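Local coordinates for protein catalase (Bacillus pumilus, PDB 4QOP) that probably breaks down hydrogen peroxide to water and oxygen as a heme-containing catalase that assembles from four subunits, at residues 107-112 against 185-190. Numbering follows the deposited sequence.
With HQE (benzene-1,4-diol), chain G.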
loop_
_atom_site.group_PDB
_atom_site.type_symbol
_atom_site.label_atom_id
_atom_site.label_comp_id
_atom_site.label_asym_id
_atom_site.label_seq_id
_atom_site.Cartn_x
_atom_site.Cartn_y
_atom_site.Cartn_z
ATOM N N THR A 107 -7.064 30.676 7.987
ATOM C CA THR A 107 -7.688 31.677 8.869
ATOM C C THR A 107 -8.437 31.077 10.077
ATOM O O THR A 107 -9.076 31.814 10.846
ATOM C CB THR A 107 -8.706 32.482 8.060
ATOM O OG1 THR A 107 -9.458 31.566 7.255
ATOM C CG2 THR A 107 -8.011 33.474 7.158
ATOM N N LEU A 108 -8.326 29.761 10.282
ATOM C CA LEU A 108 -9.009 29.095 11.405
ATOM C C LEU A 108 -8.183 29.172 12.698
ATOM O O LEU A 108 -6.949 29.254 12.672
ATOM C CB LEU A 108 -9.295 27.634 11.083
ATOM C CG LEU A 108 -9.986 27.314 9.753
ATOM C CD1 LEU A 108 -10.222 25.800 9.683
ATOM C CD2 LEU A 108 -11.303 28.094 9.603
ATOM N N ARG A 109 -8.857 29.078 13.833
ATOM C CA ARG A 109 -8.187 28.967 15.104
ATOM C C ARG A 109 -7.494 27.595 15.259
ATOM O O ARG A 109 -8.100 26.584 15.003
ATOM C CB ARG A 109 -9.206 29.135 16.248
ATOM C CG ARG A 109 -8.570 29.230 17.643
ATOM C CD ARG A 109 -9.600 29.601 18.705
ATOM N NE ARG A 109 -10.282 30.861 18.363
ATOM C CZ ARG A 109 -9.735 32.073 18.428
ATOM N NH1 ARG A 109 -8.509 32.250 18.920
ATOM N NH2 ARG A 109 -10.440 33.136 18.065
ATOM N N ASP A 110 -6.249 27.590 15.726
ATOM C CA ASP A 110 -5.438 26.375 15.805
ATOM C C ASP A 110 -4.082 26.812 16.299
ATOM O O ASP A 110 -3.616 27.876 15.949
ATOM C CB ASP A 110 -5.294 25.685 14.408
ATOM C CG ASP A 110 -5.981 24.284 14.304
ATOM O OD1 ASP A 110 -6.467 23.701 15.308
ATOM O OD2 ASP A 110 -6.060 23.743 13.161
ATOM N N PRO A 111 -3.386 25.936 17.010
ATOM C CA PRO A 111 -1.905 26.067 17.022
ATOM C C PRO A 111 -1.347 26.009 15.628
ATOM O O PRO A 111 -1.982 25.451 14.723
ATOM C CB PRO A 111 -1.418 24.832 17.828
ATOM C CG PRO A 111 -2.630 24.284 18.470
ATOM C CD PRO A 111 -3.808 24.656 17.594
ATOM N N ARG A 112 -0.151 26.565 15.464
ATOM C CA ARG A 112 0.565 26.445 14.212
ATOM C C ARG A 112 1.810 25.599 14.406
ATOM O O ARG A 112 2.558 25.788 15.371
ATOM C CB ARG A 112 0.950 27.839 13.695
ATOM C CG ARG A 112 -0.008 28.392 12.617
ATOM C CD ARG A 112 -1.437 28.504 13.111
ATOM N NE ARG A 112 -2.331 29.084 12.109
ATOM C CZ ARG A 112 -3.646 29.239 12.282
ATOM N NH1 ARG A 112 -4.228 28.858 13.417
ATOM N NH2 ARG A 112 -4.378 29.759 11.311
ATOM N N GLU A 185 -3.842 35.042 19.684
ATOM C CA GLU A 185 -2.693 34.336 19.154
ATOM C C GLU A 185 -3.116 32.937 18.687
ATOM O O GLU A 185 -2.345 32.280 18.002
ATOM C CB GLU A 185 -1.514 34.236 20.153
ATOM C CG GLU A 185 -0.193 33.817 19.473
ATOM C CD GLU A 185 1.025 33.832 20.397
ATOM O OE1 GLU A 185 0.866 34.211 21.575
ATOM O OE2 GLU A 185 2.147 33.427 19.957
ATOM N N GLY A 186 -4.360 32.534 18.972
ATOM C CA GLY A 186 -4.967 31.377 18.280
ATOM C C GLY A 186 -5.194 31.485 16.757
ATOM O O GLY A 186 -5.379 30.454 16.087
ATOM N N ILE A 187 -5.072 32.698 16.208
ATOM C CA ILE A 187 -5.068 32.929 14.754
ATOM C C ILE A 187 -3.919 33.893 14.409
ATOM O O ILE A 187 -4.147 35.103 14.210
ATOM C CB ILE A 187 -6.379 33.494 14.242
ATOM C CG1 ILE A 187 -7.566 32.748 14.869
ATOM C CG2 ILE A 187 -6.410 33.464 12.710
ATOM C CD1 ILE A 187 -8.938 33.284 14.521
ATOM N N PRO A 188 -2.679 33.356 14.290
ATOM C CA PRO A 188 -1.606 34.166 13.709
ATOM C C PRO A 188 -1.933 34.764 12.357
ATOM O O PRO A 188 -2.675 34.185 11.548
ATOM C CB PRO A 188 -0.419 33.178 13.622
ATOM C CG PRO A 188 -0.748 32.083 14.581
ATOM C CD PRO A 188 -2.254 31.950 14.499
ATOM N N ALA A 189 -1.377 35.951 12.105
ATOM C CA ALA A 189 -1.662 36.691 10.871
ATOM C C ALA A 189 -1.102 35.971 9.661
ATOM O O ALA A 189 -1.676 36.032 8.562
ATOM C CB ALA A 189 -1.093 38.100 10.940
ATOM N N ASN A 190 0.037 35.318 9.858
ATOM C CA ASN A 190 0.648 34.509 8.858
ATOM C C ASN A 190 1.766 33.672 9.519
ATOM O O ASN A 190 1.948 33.730 10.734
ATOM C CB ASN A 190 1.146 35.383 7.703
ATOM C CG ASN A 190 2.108 36.458 8.158
ATOM O OD1 ASN A 190 3.179 36.162 8.670
ATOM N ND2 ASN A 190 1.717 37.725 7.984
HETATM C C1 HQE G . -9.866 25.079 17.661
HETATM C C2 HQE G . -8.713 24.472 17.178
HETATM C C3 HQE G . -7.910 23.750 18.019
HETATM O O3 HQE G . -6.762 23.165 17.578
HETATM C C4 HQE G . -8.263 23.605 19.350
HETATM C C5 HQE G . -9.421 24.191 19.841
HETATM C C6 HQE G . -10.223 24.934 18.986
HETATM O O6 HQE G . -11.354 25.514 19.464
HETATM O O HOH W 1 -1.900 29.666 17.539
#
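R112 brings one face of its guanidinium over P188 CD in the catalase fold, where two loops join, one leading from strand 88-96 to strand 113-120 and the other following helix 175-181. A worked example of an arginine organising loop backbone, its side chain lies about 8 Å from the bound heme. Its CB points to the 185-190 segment, and after a bend at chi2 (59°) R112 CD comes 3.8 Å from P188 CD. NE lies 3.7 Å and CZ 3.8 Å from P188 CD, which stands over one face, toward its rim. At the end of the chain, NH1 and NH2 both donate to L108 O, end-on and in plane, and NH1 also reaches D110 O at 2.8 Å. A leucine in its place would probably leave L108 O without both guanidinium donors, D110 O with one fewer beside its water, and the loop around them freer to shift. D110 N links the loops directly, donating to G186 O. A CB on G186 would clash with R109 NH1, itself bonded to L181 O. I187 crosses R109 at about a right angle; with CG2 anti to the backbone N, that methyl rests 3.6 Å from T107 O, while CD1 lies over a face of the R109 guanidinium, 3.9 Å from NH2.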